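Local structure of capsid protein VP1 (Human polyomavirus 12, 6Y5Z) at residues 90-95 and 266-271; 128-133 and 238-243; 196-201 and 223-228. The protein probably forms the icosahedral T=7 capsid of the virus, as the major coat protein that assembles into five-membered, disulfide-linked units. All blocks are in the same frame, centred on the assembly; numbering follows the deposited sequence. Where two conformers were deposited one is given.

In the fold
Interaction 1 and interaction 2 each pair two strands of the jelly-roll VP1 sandwich, strand 83-96 with 257-276 and strand 124-131 with 237-250. Their centres are about 11 Å apart and their inner faces meet through Phe266, Val130 and Leu240. The centre of interaction 3 lies about 12 Å and 11 Å from theirs; it joins strand 197-204, the partner of 124-131, to the loop that follows strand 221-222, whose Leu223 makes a backbone hydrogen bond with Val90. Along the chain the segments run 90-95, 128-133, 196-201, 223-228, 238-243, 266-271, so interaction 3 is enclosed by interaction 2, and that by interaction 1. Near interaction 3 the sheet continues into a neighbouring subunit, joining subunits of the five-membered VP1 unit.

Interaction 1 (90-95 and 266-271); sequences VSVKTE and FNVQLR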
ATOM      1  N   VAL D  90     -16.411  -6.381 -24.265  1.00 14.82           N
ATOM      2  CA  VAL D  90     -15.562  -5.163 -24.388  1.00 16.38           C
ATOM      3  C   VAL D  90     -15.055  -4.753 -23.009  1.00 15.18           C
ATOM      4  O   VAL D  90     -13.877  -4.389 -22.882  1.00 15.73           O
ATOM      5  CB  VAL D  90     -16.360  -4.030 -25.053  1.00 18.46           C
ATOM      6  CG1 VAL D  90     -15.588  -2.712 -25.068  1.00 20.35           C
ATOM      7  CG2 VAL D  90     -16.789  -4.444 -26.449  1.00 20.32           C
ATOM      8  N   SER D  91     -15.890  -4.861 -21.982  1.00 15.29           N
ATOM      9  CA  SER D  91     -15.595  -4.306 -20.647  1.00 15.63           C
ATOM     10  C   SER D  91     -16.571  -4.888 -19.644  1.00 15.99           C
ATOM     11  O   SER D  91     -17.617  -5.403 -20.053  1.00 15.37           O
ATOM     12  CB  SER D  91     -15.636  -2.800 -20.688  1.00 16.12           C
ATOM     13  OG  SER D  91     -16.953  -2.316 -20.943  1.00 16.37           O
ATOM     14  N   VAL D  92     -16.221  -4.794 -18.374  1.00 15.15           N
ATOM     15  CA  VAL D  92     -17.093  -5.276 -17.288  1.00 14.40           C
ATOM     16  C   VAL D  92     -16.993  -4.297 -16.138  1.00 15.08           C
ATOM     17  O   VAL D  92     -15.882  -3.795 -15.861  1.00 15.25           O
ATOM     18  CB  VAL D  92     -16.758  -6.725 -16.886  1.00 14.67           C
ATOM     19  CG1 VAL D  92     -15.297  -6.914 -16.510  1.00 15.25           C
ATOM     20  CG2 VAL D  92     -17.675  -7.185 -15.775  1.00 13.41           C
ATOM     21  N   LYS D  93     -18.120  -4.037 -15.502  1.00 14.10           N
ATOM     22  CA  LYS D  93     -18.110  -3.492 -14.132  1.00 14.49           C
ATOM     23  C   LYS D  93     -18.424  -4.642 -13.191  1.00 14.51           C
ATOM     24  O   LYS D  93     -19.435  -5.332 -13.391  1.00 14.41           O
ATOM     25  CB  LYS D  93     -19.131  -2.373 -13.979  1.00 15.75           C
ATOM     26  CG  LYS D  93     -18.816  -1.126 -14.780  1.00 17.74           C
ATOM     27  CD  LYS D  93     -19.578   0.068 -14.260  1.00 19.94           C
ATOM     28  CE  LYS D  93     -19.145   1.360 -14.906  1.00 22.01           C
ATOM     29  NZ  LYS D  93     -20.179   2.401 -14.705  1.00 24.27           N
ATOM     30  N   THR D  94     -17.546  -4.885 -12.245  1.00 13.90           N
ATOM     31  CA  THR D  94     -17.738  -5.997 -11.287  1.00 14.10           C
ATOM     32  C   THR D  94     -17.547  -5.453  -9.885  1.00 14.85           C
ATOM     33  O   THR D  94     -16.781  -4.497  -9.687  1.00 15.73           O
ATOM     34  CB  THR D  94     -16.821  -7.182 -11.607  1.00 15.21           C
ATOM     35  OG1 THR D  94     -17.184  -8.269 -10.745  1.00 14.24           O
ATOM     36  CG2 THR D  94     -15.357  -6.852 -11.441  1.00 15.93           C
ATOM     37  N   GLU D  95     -18.314  -6.011  -8.964  1.00 14.54           N
ATOM     38  CA  GLU D  95     -18.398  -5.538  -7.572  1.00 16.08           C
ATOM     39  C   GLU D  95     -18.571  -6.750  -6.667  1.00 14.99           C
ATOM     40  O   GLU D  95     -19.460  -7.584  -6.929  1.00 14.82           O
ATOM     41  CB  GLU D  95     -19.604  -4.611  -7.467  1.00 18.52           C
ATOM     42  CG  GLU D  95     -19.824  -4.076  -6.081  1.00 20.97           C
ATOM     43  CD  GLU D  95     -19.377  -2.656  -5.945  1.00 24.01           C
ATOM     44  OE1 GLU D  95     -18.175  -2.389  -6.223  1.00 27.50           O
ATOM     45  OE2 GLU D  95     -20.246  -1.849  -5.582  1.00 22.82           O
ATOM     46  N   PHE D 266     -21.657  -8.745 -11.851  1.00 11.99           N
ATOM     47  CA  PHE D 266     -21.032  -8.511 -13.168  1.00 12.13           C
ATOM     48  C   PHE D 266     -22.003  -7.728 -14.035  1.00 13.96           C
ATOM     49  O   PHE D 266     -23.183  -8.118 -14.112  1.00 13.93           O
ATOM     50  CB  PHE D 266     -20.722  -9.806 -13.918  1.00 13.27           C
ATOM     51  CG  PHE D 266     -19.741 -10.744 -13.258  1.00 13.31           C
ATOM     52  CD1 PHE D 266     -20.106 -11.541 -12.175  1.00 13.21           C
ATOM     53  CD2 PHE D 266     -18.474 -10.902 -13.786  1.00 13.51           C
ATOM     54  CE1 PHE D 266     -19.207 -12.440 -11.624  1.00 13.63           C
ATOM     55  CE2 PHE D 266     -17.580 -11.808 -13.235  1.00 13.66           C
ATOM     56  CZ  PHE D 266     -17.954 -12.590 -12.166  1.00 13.86           C
ATOM     57  N   ASN D 267     -21.515  -6.681 -14.701  1.00 14.02           N
ATOM     58  CA  ASN D 267     -22.259  -6.035 -15.810  1.00 14.30           C
ATOM     59  C   ASN D 267     -21.293  -5.951 -16.978  1.00 13.56           C
ATOM     60  O   ASN D 267     -20.367  -5.130 -16.932  1.00 13.49           O
ATOM     61  CB  ASN D 267     -22.828  -4.668 -15.437  1.00 14.60           C
ATOM     62  CG  ASN D 267     -23.752  -4.136 -16.516  1.00 17.74           C
ATOM     63  OD1 ASN D 267     -23.576  -4.441 -17.681  1.00 20.55           O
ATOM     64  ND2 ASN D 267     -24.799  -3.429 -16.135  1.00 20.94           N
ATOM     65  N   VAL D 268     -21.511  -6.804 -17.965  1.00 14.25           N
ATOM     66  CA  VAL D 268     -20.599  -6.953 -19.132  1.00 14.05           C
ATOM     67  C   VAL D 268     -21.199  -6.235 -20.327  1.00 15.86           C
ATOM     68  O   VAL D 268     -22.389  -6.483 -20.665  1.00 16.18           O
ATOM     69  CB  VAL D 268     -20.311  -8.427 -19.448  1.00 14.47           C
ATOM     70  CG1 VAL D 268     -19.370  -8.580 -20.634  1.00 14.21           C
ATOM     71  CG2 VAL D 268     -19.753  -9.130 -18.224  1.00 14.63           C
ATOM     72  N   GLN D 269     -20.403  -5.367 -20.942  1.00 15.13           N
ATOM     73  CA  GLN D 269     -20.781  -4.688 -22.200  1.00 15.90           C
ATOM     74  C   GLN D 269     -20.305  -5.553 -23.362  1.00 15.79           C
ATOM     75  O   GLN D 269     -19.108  -5.900 -23.405  1.00 14.23           O
ATOM     76  CB  GLN D 269     -20.142  -3.305 -22.276  1.00 18.87           C
ATOM     77  CG  GLN D 269     -20.465  -2.600 -23.571  1.00 23.03           C
ATOM     78  CD  GLN D 269     -19.886  -1.205 -23.568  1.00 28.69           C
ATOM     79  OE1 GLN D 269     -18.830  -0.962 -24.150  1.00 32.56           O
ATOM     80  NE2 GLN D 269     -20.538  -0.303 -22.846  1.00 29.86           N
ATOM     81  N   LEU D 270     -21.218  -5.929 -24.251  1.00 15.65           N
ATOM     82  CA  LEU D 270     -20.854  -6.726 -25.441  1.00 16.30           C
ATOM     83  C   LEU D 270     -21.195  -5.968 -26.709  1.00 15.69           C
ATOM     84  O   LEU D 270     -22.135  -5.164 -26.722  1.00 16.31           O
ATOM     85  CB  LEU D 270     -21.543  -8.088 -25.404  1.00 18.17           C
ATOM     86  CG  LEU D 270     -21.167  -8.888 -24.154  1.00 19.92           C
ATOM     87  CD1 LEU D 270     -22.304  -8.935 -23.171  1.00 22.04           C
ATOM     88  CD2 LEU D 270     -20.677 -10.268 -24.494  1.00 19.91           C
ATOM     89  N   ARG D 271     -20.445  -6.263 -27.754  1.00 14.56           N
ATOM     90  CA  ARG D 271     -20.700  -5.690 -29.090  1.00 15.70           C
ATOM     91  C   ARG D 271     -20.608  -6.801 -30.126  1.00 15.61           C
ATOM     92  O   ARG D 271     -19.893  -7.813 -29.933  1.00 15.09           O
ATOM     93  CB  ARG D 271     -19.732  -4.539 -29.368  1.00 16.86           C
ATOM     94  CG  ARG D 271     -18.311  -4.997 -29.623  1.00 17.69           C
ATOM     95  CD  ARG D 271     -17.391  -3.806 -29.831  1.00 18.30           C
ATOM     96  NE  ARG D 271     -16.018  -4.264 -29.835  1.00 18.26           N
ATOM     97  CZ  ARG D 271     -14.959  -3.487 -29.627  1.00 19.61           C
ATOM     98  NH1 ARG D 271     -15.116  -2.188 -29.459  1.00 19.53           N
ATOM     99  NH2 ARG D 271     -13.745  -4.002 -29.644  1.00 18.84           N
TER
HETATM  100  O   HOH W   1     -17.031  -0.219 -22.522  1.00 29.55           O
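Lys93 O is approached by two groups of the facing strand: the backbone N of Asn267 at 2.8 Å, and the CA-H of Phe266 in a longer CH...O contact. Asn267 O repays this with Lys93 N and with the CA of Val92. One step along, Gln269 exchanges two more backbone bonds, its N with Ser91 O and its O with Val90 N. Val90 N to Gln269 O, 2.9 Å, is the straightest of the four, with 169° at the hydrogen. This antiparallel ladder joins strands 83-96 and 257-276 in one sheet of the VP1 jelly-roll sandwich.

On the face carrying Ser91, Lys93, Asn267 and Gln269, a water gives a proton to Gln269 OE1 at 2.5 Å and also bonds Ser91 OG. Gln269 NE2 and Asn267 OD1 both pair with Gln21 of strand 9-26. The other face looks into the sandwich: Val92 CG2 packs on Val268 CG2 at 3.8 Å, and Thr94 OG1, bonded to Tyr265 O, stands 4.2 Å above the plane of the Phe266 ring, over its centre. Arg271 CG sits between its backbone N and carbonyl carbon (chi1 72°), and from there the chain runs extended past the tip of Val90, crossing it at about a right angle. Val90 CG2 sits 3.4 Å above one guanidinium face, toward its rim, while Arg271 NE forms a salt bridge with Glu88.

Interaction 2 (128-133 and 238-243); sequences FAVGGE and LFLSCC
Strands 124-131 and 237-250 lie side by side in one sheet of the jelly-roll, and this contact is an antiparallel ladder between them. Ala129 with Ser241 and Gly131 with Phe239 are the hydrogen-bonded pairs; Phe128 with Cys242 and Val130 with Leu240 are the non-hydrogen-bonded ones. Gly131 N reaches Phe239 O at 2.9 Å, and Phe239 N returns the bond to Gly131 O. In the next rung Ser241 N to Ala129 O is the longest of the four at 3.1 Å. A water bonded to Ser241 OG at 2.6 Å also donates weakly to Ala129 O and Phe239 O.

Beyond Gly131 the chain leaves the strand and turns over the Phe239 side chain. With chi1 at -65°, CG of Phe239 lies beside its own backbone N, and the ring lies against Gly132 and Glu133. Glu133 CA sits 3.4 Å above the ring plane, offset toward the rim, and Glu133 N comes to 3.3 Å from Phe239 CD1. Gly131 O, by contrast, meets the same ring at its edge. The carboxylate of Glu133 leads elsewhere, with OE2 taken by Asn196 and Lys234.

On the other face the branches of Val130 are shared out. Its CG1, anti to the backbone N (chi1 179°), meets Leu238 CD1 at 3.9 Å, while CG2 lies alongside Leu240, 4.1 Å from its CD2. Phe266 and Val268 of strand 257-276 pack on these residues from the opposing sheet, the apolar layer expected between the two sheets of a jelly-roll sandwich.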
ATOM      1  N   PHE D 128     -11.980 -12.992 -10.465  1.00 14.01           N
ATOM      2  CA  PHE D 128     -13.119 -13.026 -11.399  1.00 13.34           C
ATOM      3  C   PHE D 128     -12.572 -13.195 -12.800  1.00 14.16           C
ATOM      4  O   PHE D 128     -11.395 -12.891 -13.086  1.00 13.00           O
ATOM      5  CB  PHE D 128     -13.995 -11.788 -11.283  1.00 13.55           C
ATOM      6  CG  PHE D 128     -13.377 -10.532 -11.812  1.00 14.18           C
ATOM      7  CD1 PHE D 128     -12.534  -9.772 -11.021  1.00 15.36           C
ATOM      8  CD2 PHE D 128     -13.671 -10.091 -13.095  1.00 14.75           C
ATOM      9  CE1 PHE D 128     -11.977  -8.601 -11.519  1.00 15.28           C
ATOM     10  CE2 PHE D 128     -13.137  -8.908 -13.570  1.00 15.47           C
ATOM     11  CZ  PHE D 128     -12.287  -8.173 -12.778  1.00 14.95           C
ATOM     12  N   ALA D 129     -13.412 -13.756 -13.653  1.00 13.46           N
ATOM     13  CA  ALA D 129     -13.063 -13.980 -15.051  1.00 12.83           C
ATOM     14  C   ALA D 129     -14.313 -13.793 -15.898  1.00 13.37           C
ATOM     15  O   ALA D 129     -15.424 -14.085 -15.449  1.00 13.43           O
ATOM     16  CB  ALA D 129     -12.463 -15.344 -15.274  1.00 13.36           C
ATOM     17  N   VAL D 130     -14.064 -13.259 -17.080  1.00 12.76           N
ATOM     18  CA  VAL D 130     -15.098 -13.096 -18.128  1.00 13.54           C
ATOM     19  C   VAL D 130     -14.520 -13.722 -19.391  1.00 13.27           C
ATOM     20  O   VAL D 130     -13.437 -13.310 -19.799  1.00 12.61           O
ATOM     21  CB  VAL D 130     -15.465 -11.611 -18.312  1.00 13.42           C
ATOM     22  CG1 VAL D 130     -16.506 -11.411 -19.409  1.00 13.84           C
ATOM     23  CG2 VAL D 130     -15.928 -10.991 -17.007  1.00 13.92           C
ATOM     24  N   GLY D 131     -15.239 -14.650 -20.024  1.00 13.71           N
ATOM     25  CA  GLY D 131     -14.733 -15.286 -21.242  1.00 14.21           C
ATOM     26  C   GLY D 131     -15.826 -15.751 -22.169  1.00 14.79           C
ATOM     27  O   GLY D 131     -17.007 -15.713 -21.802  1.00 14.54           O
ATOM     28  N   GLY D 132     -15.383 -16.209 -23.320  1.00 14.47           N
ATOM     29  CA  GLY D 132     -16.237 -16.743 -24.402  1.00 15.50           C
ATOM     30  C   GLY D 132     -16.321 -18.255 -24.358  1.00 17.58           C
ATOM     31  O   GLY D 132     -16.945 -18.835 -25.258  1.00 16.48           O
ATOM     32  N   GLU D 133     -15.771 -18.875 -23.314  1.00 16.64           N
ATOM     33  CA  GLU D 133     -15.803 -20.345 -23.084  1.00 16.86           C
ATOM     34  C   GLU D 133     -15.396 -20.556 -21.637  1.00 16.12           C
ATOM     35  O   GLU D 133     -15.015 -19.598 -20.968  1.00 15.43           O
ATOM     36  CB  GLU D 133     -14.908 -21.052 -24.096  1.00 18.36           C
ATOM     37  CG  GLU D 133     -13.444 -20.683 -23.993  1.00 19.71           C
ATOM     38  CD  GLU D 133     -12.720 -21.048 -25.267  1.00 23.05           C
ATOM     39  OE1 GLU D 133     -12.149 -22.166 -25.309  1.00 26.78           O
ATOM     40  OE2 GLU D 133     -12.732 -20.225 -26.211  1.00 23.11           O
ATOM     41  N   LEU D 238     -21.990 -16.351 -22.585  1.00 15.00           N
ATOM     42  CA  LEU D 238     -21.005 -15.552 -21.818  1.00 14.99           C
ATOM     43  C   LEU D 238     -20.662 -16.299 -20.533  1.00 14.41           C
ATOM     44  O   LEU D 238     -21.572 -16.646 -19.765  1.00 15.31           O
ATOM     45  CB  LEU D 238     -21.588 -14.177 -21.516  1.00 15.13           C
ATOM     46  CG  LEU D 238     -20.689 -13.290 -20.665  1.00 15.58           C
ATOM     47  CD1 LEU D 238     -19.436 -12.927 -21.441  1.00 15.79           C
ATOM     48  CD2 LEU D 238     -21.458 -12.054 -20.246  1.00 15.91           C
ATOM     49  N   PHE D 239     -19.373 -16.579 -20.331  1.00 14.22           N
ATOM     50  CA  PHE D 239     -18.885 -17.375 -19.179  1.00 13.81           C
ATOM     51  C   PHE D 239     -18.315 -16.454 -18.099  1.00 13.18           C
ATOM     52  O   PHE D 239     -17.337 -15.725 -18.331  1.00 13.63           O
ATOM     53  CB  PHE D 239     -17.868 -18.390 -19.693  1.00 14.32           C
ATOM     54  CG  PHE D 239     -18.508 -19.394 -20.626  1.00 15.42           C
ATOM     55  CD1 PHE D 239     -18.775 -19.068 -21.949  1.00 16.18           C
ATOM     56  CD2 PHE D 239     -18.863 -20.644 -20.152  1.00 16.19           C
ATOM     57  CE1 PHE D 239     -19.392 -19.988 -22.784  1.00 17.31           C
ATOM     58  CE2 PHE D 239     -19.451 -21.575 -20.995  1.00 17.51           C
ATOM     59  CZ  PHE D 239     -19.710 -21.241 -22.305  1.00 17.56           C
ATOM     60  N   LEU D 240     -18.916 -16.512 -16.916  1.00 13.53           N
ATOM     61  CA  LEU D 240     -18.507 -15.722 -15.741  1.00 13.48           C
ATOM     62  C   LEU D 240     -18.040 -16.697 -14.680  1.00 14.71           C
ATOM     63  O   LEU D 240     -18.689 -17.739 -14.476  1.00 14.68           O
ATOM     64  CB  LEU D 240     -19.674 -14.916 -15.197  1.00 13.79           C
ATOM     65  CG  LEU D 240     -20.425 -14.070 -16.222  1.00 14.20           C
ATOM     66  CD1 LEU D 240     -21.626 -13.398 -15.572  1.00 15.19           C
ATOM     67  CD2 LEU D 240     -19.496 -13.045 -16.836  1.00 14.53           C
ATOM     68  N   SER D 241     -16.964 -16.350 -13.995  1.00 13.63           N
ATOM     69  CA  SER D 241     -16.323 -17.193 -12.957  0.50 13.44           C
ATOM     70  C   SER D 241     -15.872 -16.285 -11.815  1.00 13.38           C
ATOM     71  O   SER D 241     -15.477 -15.174 -12.135  1.00 13.50           O
ATOM     72  CB  SER D 241     -15.136 -17.913 -13.525  0.50 12.57           C
ATOM     73  OG  SER D 241     -15.474 -18.684 -14.668  0.50 11.37           O
ATOM     74  N   CYS D 242     -15.887 -16.757 -10.578  1.00 12.94           N
ATOM     75  CA  CYS D 242     -15.306 -15.949  -9.479  1.00 13.66           C
ATOM     76  C   CYS D 242     -15.112 -16.801  -8.235  1.00 13.98           C
ATOM     77  O   CYS D 242     -15.638 -17.919  -8.149  1.00 14.54           O
ATOM     78  CB  CYS D 242     -16.162 -14.732  -9.179  1.00 13.65           C
ATOM     79  SG  CYS D 242     -17.878 -15.102  -8.733  1.00 15.53           S
ATOM     80  N   CYS D 243     -14.367 -16.246  -7.288  1.00 13.89           N
ATOM     81  CA  CYS D 243     -14.354 -16.680  -5.883  1.00 14.50           C
ATOM     82  C   CYS D 243     -13.973 -15.454  -5.061  1.00 13.50           C
ATOM     83  O   CYS D 243     -13.085 -14.695  -5.491  1.00 14.09           O
ATOM     84  CB  CYS D 243     -13.369 -17.821  -5.683  1.00 14.52           C
ATOM     85  SG  CYS D 243     -13.469 -18.507  -4.017  1.00 18.63           S
TER
HETATM   86  O   HOH W   2     -15.246 -17.089 -16.726  1.00 16.38           O

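Interaction 3 (196-201 and 223-228); sequences NTRYFG and LLDENG. With GOL (glycerol), chain Q.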
ATOM      1  N   ASN D 196      -9.158 -16.911 -24.691  1.00 15.35           N
ATOM      2  CA  ASN D 196     -10.476 -16.290 -24.948  1.00 16.12           C
ATOM      3  C   ASN D 196     -11.180 -15.966 -23.629  1.00 16.20           C
ATOM      4  O   ASN D 196     -12.412 -15.829 -23.623  1.00 15.62           O
ATOM      5  CB  ASN D 196     -11.304 -17.242 -25.812  1.00 16.30           C
ATOM      6  CG  ASN D 196     -12.511 -16.594 -26.448  1.00 17.00           C
ATOM      7  OD1 ASN D 196     -12.442 -15.421 -26.821  1.00 16.33           O
ATOM      8  ND2 ASN D 196     -13.590 -17.366 -26.583  1.00 16.52           N
ATOM      9  N   THR D 197     -10.415 -15.753 -22.558  1.00 15.58           N
ATOM     10  CA  THR D 197     -10.931 -15.364 -21.229  1.00 14.38           C
ATOM     11  C   THR D 197      -9.974 -14.338 -20.642  1.00 15.32           C
ATOM     12  O   THR D 197      -8.779 -14.469 -20.871  1.00 16.23           O
ATOM     13  CB  THR D 197     -11.055 -16.570 -20.287  1.00 14.41           C
ATOM     14  OG1 THR D 197     -12.134 -17.392 -20.765  1.00 14.76           O
ATOM     15  CG2 THR D 197     -11.326 -16.162 -18.856  1.00 14.67           C
ATOM     16  N   ARG D 198     -10.488 -13.363 -19.911  1.00 13.63           N
ATOM     17  CA  ARG D 198      -9.653 -12.459 -19.089  1.00 13.79           C
ATOM     18  C   ARG D 198      -9.922 -12.795 -17.641  1.00 13.30           C
ATOM     19  O   ARG D 198     -11.113 -12.847 -17.268  1.00 13.31           O
ATOM     20  CB  ARG D 198      -9.962 -10.989 -19.352  1.00 14.57           C
ATOM     21  CG  ARG D 198      -9.914 -10.584 -20.814  1.00 15.92           C
ATOM     22  CD  ARG D 198      -8.642 -10.949 -21.562  1.00 16.79           C
ATOM     23  NE  ARG D 198      -8.875 -10.487 -22.917  1.00 19.76           N
ATOM     24  CZ  ARG D 198      -9.005 -11.255 -23.985  1.00 19.14           C
ATOM     25  NH1 ARG D 198      -8.762 -12.552 -23.931  1.00 19.83           N
ATOM     26  NH2 ARG D 198      -9.282 -10.691 -25.145  1.00 20.76           N
ATOM     27  N   TYR D 199      -8.877 -13.091 -16.870  1.00 12.72           N
ATOM     28  CA  TYR D 199      -9.060 -13.327 -15.419  1.00 12.69           C
ATOM     29  C   TYR D 199      -8.167 -12.386 -14.626  1.00 13.34           C
ATOM     30  O   TYR D 199      -7.137 -11.946 -15.174  1.00 14.02           O
ATOM     31  CB  TYR D 199      -8.846 -14.788 -15.034  1.00 13.40           C
ATOM     32  CG  TYR D 199      -7.450 -15.310 -15.187  1.00 13.30           C
ATOM     33  CD1 TYR D 199      -6.502 -15.119 -14.201  1.00 14.39           C
ATOM     34  CD2 TYR D 199      -7.062 -15.980 -16.333  1.00 14.71           C
ATOM     35  CE1 TYR D 199      -5.212 -15.604 -14.347  1.00 14.39           C
ATOM     36  CE2 TYR D 199      -5.786 -16.474 -16.493  1.00 15.49           C
ATOM     37  CZ  TYR D 199      -4.843 -16.258 -15.505  1.00 15.98           C
ATOM     38  OH  TYR D 199      -3.570 -16.742 -15.626  1.00 16.83           O
ATOM     39  N   PHE D 200      -8.593 -12.121 -13.387  1.00 13.08           N
ATOM     40  CA  PHE D 200      -7.980 -11.143 -12.466  1.00 13.55           C
ATOM     41  C   PHE D 200      -8.139 -11.694 -11.061  1.00 14.59           C
ATOM     42  O   PHE D 200      -9.233 -12.147 -10.717  1.00 16.19           O
ATOM     43  CB  PHE D 200      -8.671  -9.785 -12.583  1.00 14.24           C
ATOM     44  CG  PHE D 200      -8.867  -9.268 -13.991  1.00 14.01           C
ATOM     45  CD1 PHE D 200      -9.945  -9.689 -14.752  1.00 14.89           C
ATOM     46  CD2 PHE D 200      -7.998  -8.332 -14.528  1.00 15.78           C
ATOM     47  CE1 PHE D 200     -10.116  -9.215 -16.046  1.00 14.58           C
ATOM     48  CE2 PHE D 200      -8.199  -7.820 -15.801  1.00 15.64           C
ATOM     49  CZ  PHE D 200      -9.270  -8.257 -16.543  1.00 15.04           C
ATOM     50  N   GLY D 201      -7.087 -11.676 -10.255  1.00 14.48           N
ATOM     51  CA  GLY D 201      -7.254 -12.110  -8.868  1.00 15.28           C
ATOM     52  C   GLY D 201      -6.199 -11.543  -7.954  1.00 15.59           C
ATOM     53  O   GLY D 201      -5.170 -11.012  -8.425  1.00 15.36           O
ATOM     54  N   LEU D 223     -11.660  -5.381 -21.314  1.00 17.16           N
ATOM     55  CA  LEU D 223     -11.424  -6.819 -21.590  1.00 16.55           C
ATOM     56  C   LEU D 223     -10.732  -7.007 -22.939  1.00 16.02           C
ATOM     57  O   LEU D 223     -10.439  -8.177 -23.317  1.00 15.91           O
ATOM     58  CB  LEU D 223     -12.745  -7.592 -21.508  1.00 16.49           C
ATOM     59  CG  LEU D 223     -13.413  -7.592 -20.132  1.00 15.93           C
ATOM     60  CD1 LEU D 223     -14.829  -8.165 -20.206  1.00 15.74           C
ATOM     61  CD2 LEU D 223     -12.608  -8.371 -19.105  1.00 15.95           C
ATOM     62  N   LEU D 224     -10.497  -5.918 -23.655  1.00 17.51           N
ATOM     63  CA  LEU D 224      -9.810  -5.958 -24.966  1.00 17.36           C
ATOM     64  C   LEU D 224      -8.358  -6.376 -24.728  1.00 19.07           C
ATOM     65  O   LEU D 224      -7.759  -5.916 -23.726  1.00 18.95           O
ATOM     66  CB  LEU D 224      -9.892  -4.589 -25.634  1.00 17.85           C
ATOM     67  CG  LEU D 224     -11.314  -4.064 -25.843  1.00 18.71           C
ATOM     68  CD1 LEU D 224     -11.298  -2.751 -26.628  1.00 20.83           C
ATOM     69  CD2 LEU D 224     -12.184  -5.091 -26.561  1.00 16.99           C
ATOM     70  N   ASP D 225      -7.848  -7.254 -25.590  1.00 19.44           N
ATOM     71  CA  ASP D 225      -6.428  -7.683 -25.611  1.00 22.39           C
ATOM     72  C   ASP D 225      -5.585  -6.604 -26.302  1.00 24.54           C
ATOM     73  O   ASP D 225      -6.108  -5.557 -26.624  1.00 22.51           O
ATOM     74  CB  ASP D 225      -6.268  -9.047 -26.281  1.00 22.75           C
ATOM     75  CG  ASP D 225      -6.512  -9.091 -27.789  1.00 22.50           C
ATOM     76  OD1 ASP D 225      -6.563  -8.019 -28.432  1.00 22.57           O
ATOM     77  OD2 ASP D 225      -6.696 -10.229 -28.301  1.00 27.96           O
ATOM     78  N   GLU D 226      -4.299  -6.876 -26.534  1.00 30.50           N
ATOM     79  CA  GLU D 226      -3.361  -5.863 -27.082  1.00 33.22           C
ATOM     80  C   GLU D 226      -3.709  -5.557 -28.548  1.00 34.04           C
ATOM     81  O   GLU D 226      -3.212  -4.534 -29.050  1.00 33.78           O
ATOM     82  CB  GLU D 226      -1.907  -6.323 -26.920  1.00 36.17           C
ATOM     83  CG  GLU D 226      -1.549  -7.559 -27.725  1.00 37.51           C
ATOM     84  N   ASN D 227      -4.543  -6.383 -29.202  1.00 29.84           N
ATOM     85  CA  ASN D 227      -4.977  -6.168 -30.606  1.00 28.37           C
ATOM     86  C   ASN D 227      -6.353  -5.491 -30.656  1.00 25.58           C
ATOM     87  O   ASN D 227      -6.887  -5.326 -31.762  1.00 25.51           O
ATOM     88  CB  ASN D 227      -4.955  -7.483 -31.386  1.00 31.54           C
ATOM     89  CG  ASN D 227      -3.559  -8.059 -31.484  1.00 33.48           C
ATOM     90  OD1 ASN D 227      -2.608  -7.330 -31.735  1.00 38.13           O
ATOM     91  ND2 ASN D 227      -3.432  -9.353 -31.268  1.00 36.67           N
ATOM     92  N   GLY D 228      -6.942  -5.128 -29.509  1.00 20.43           N
ATOM     93  CA  GLY D 228      -8.254  -4.472 -29.472  1.00 19.57           C
ATOM     94  C   GLY D 228      -9.389  -5.485 -29.542  1.00 17.35           C
ATOM     95  O   GLY D 228     -10.510  -5.067 -29.839  1.00 18.23           O
TER
HETATM   96  C1  GOL Q 302     -10.373 -13.740 -29.376  1.00 40.12           C
HETATM   97  O1  GOL Q 302     -10.720 -14.983 -28.777  1.00 39.40           O
HETATM   98  C2  GOL Q 302      -9.759 -12.796 -28.367  1.00 40.01           C
HETATM   99  O2  GOL Q 302     -10.463 -12.880 -27.129  1.00 36.48           O
HETATM  100  C3  GOL Q 302      -8.295 -13.079 -28.124  1.00 39.27           C
HETATM  101  O3  GOL Q 302      -7.749 -12.189 -27.158  1.00 38.18           O
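Arg198 reaches across Leu223 to hold its carbonyl. CG stands anti to the carbonyl carbon, the chain bends once at chi2 (-52°) and runs straight through chi3. Arg198 NE then bonds Leu223 O at 2.8 Å; the donor is tilted from the carbonyl plane, and the angle at the hydrogen is only 136°. NH2 adds a weak bond to the same oxygen, so two N-H groups of one side chain bear on a single carbonyl. Nearer the backbone, the aliphatic part of Arg198 rests on leucine: Leu223 CD2 touches Arg198 CB at 3.7 Å and also meets the edge of the Phe200 ring, 4.0 Å from CE1.

Asp225 takes chi1 70°, which places CG between its own backbone N and carbonyl carbon. OD1 accepts from Asn227 N at 2.7 Å, from above the carboxylate plane, in an Asx turn laid over the type I turn 225-228. OD2 carries charge opposite to that of Arg198 NH2 but is not in a salt bridge with it. A glycerol, probably from the crystallisation liquor, links them: its O3 donates to Asp225 OD2 at 2.5 Å. Glycerol O2 accepts from Arg198 NH2 at 3.2 Å, and O1 donates to Asn196 OD1 at 2.6 Å.

Leu223 also packs on Val92 of strand 83-96 and Val130 of strand 124-131, while Phe200 stacks on Phe128 and, with Gly201, pairs with a strand of a neighbouring subunit, so the sheet runs on across the interface in an antiparallel ladder.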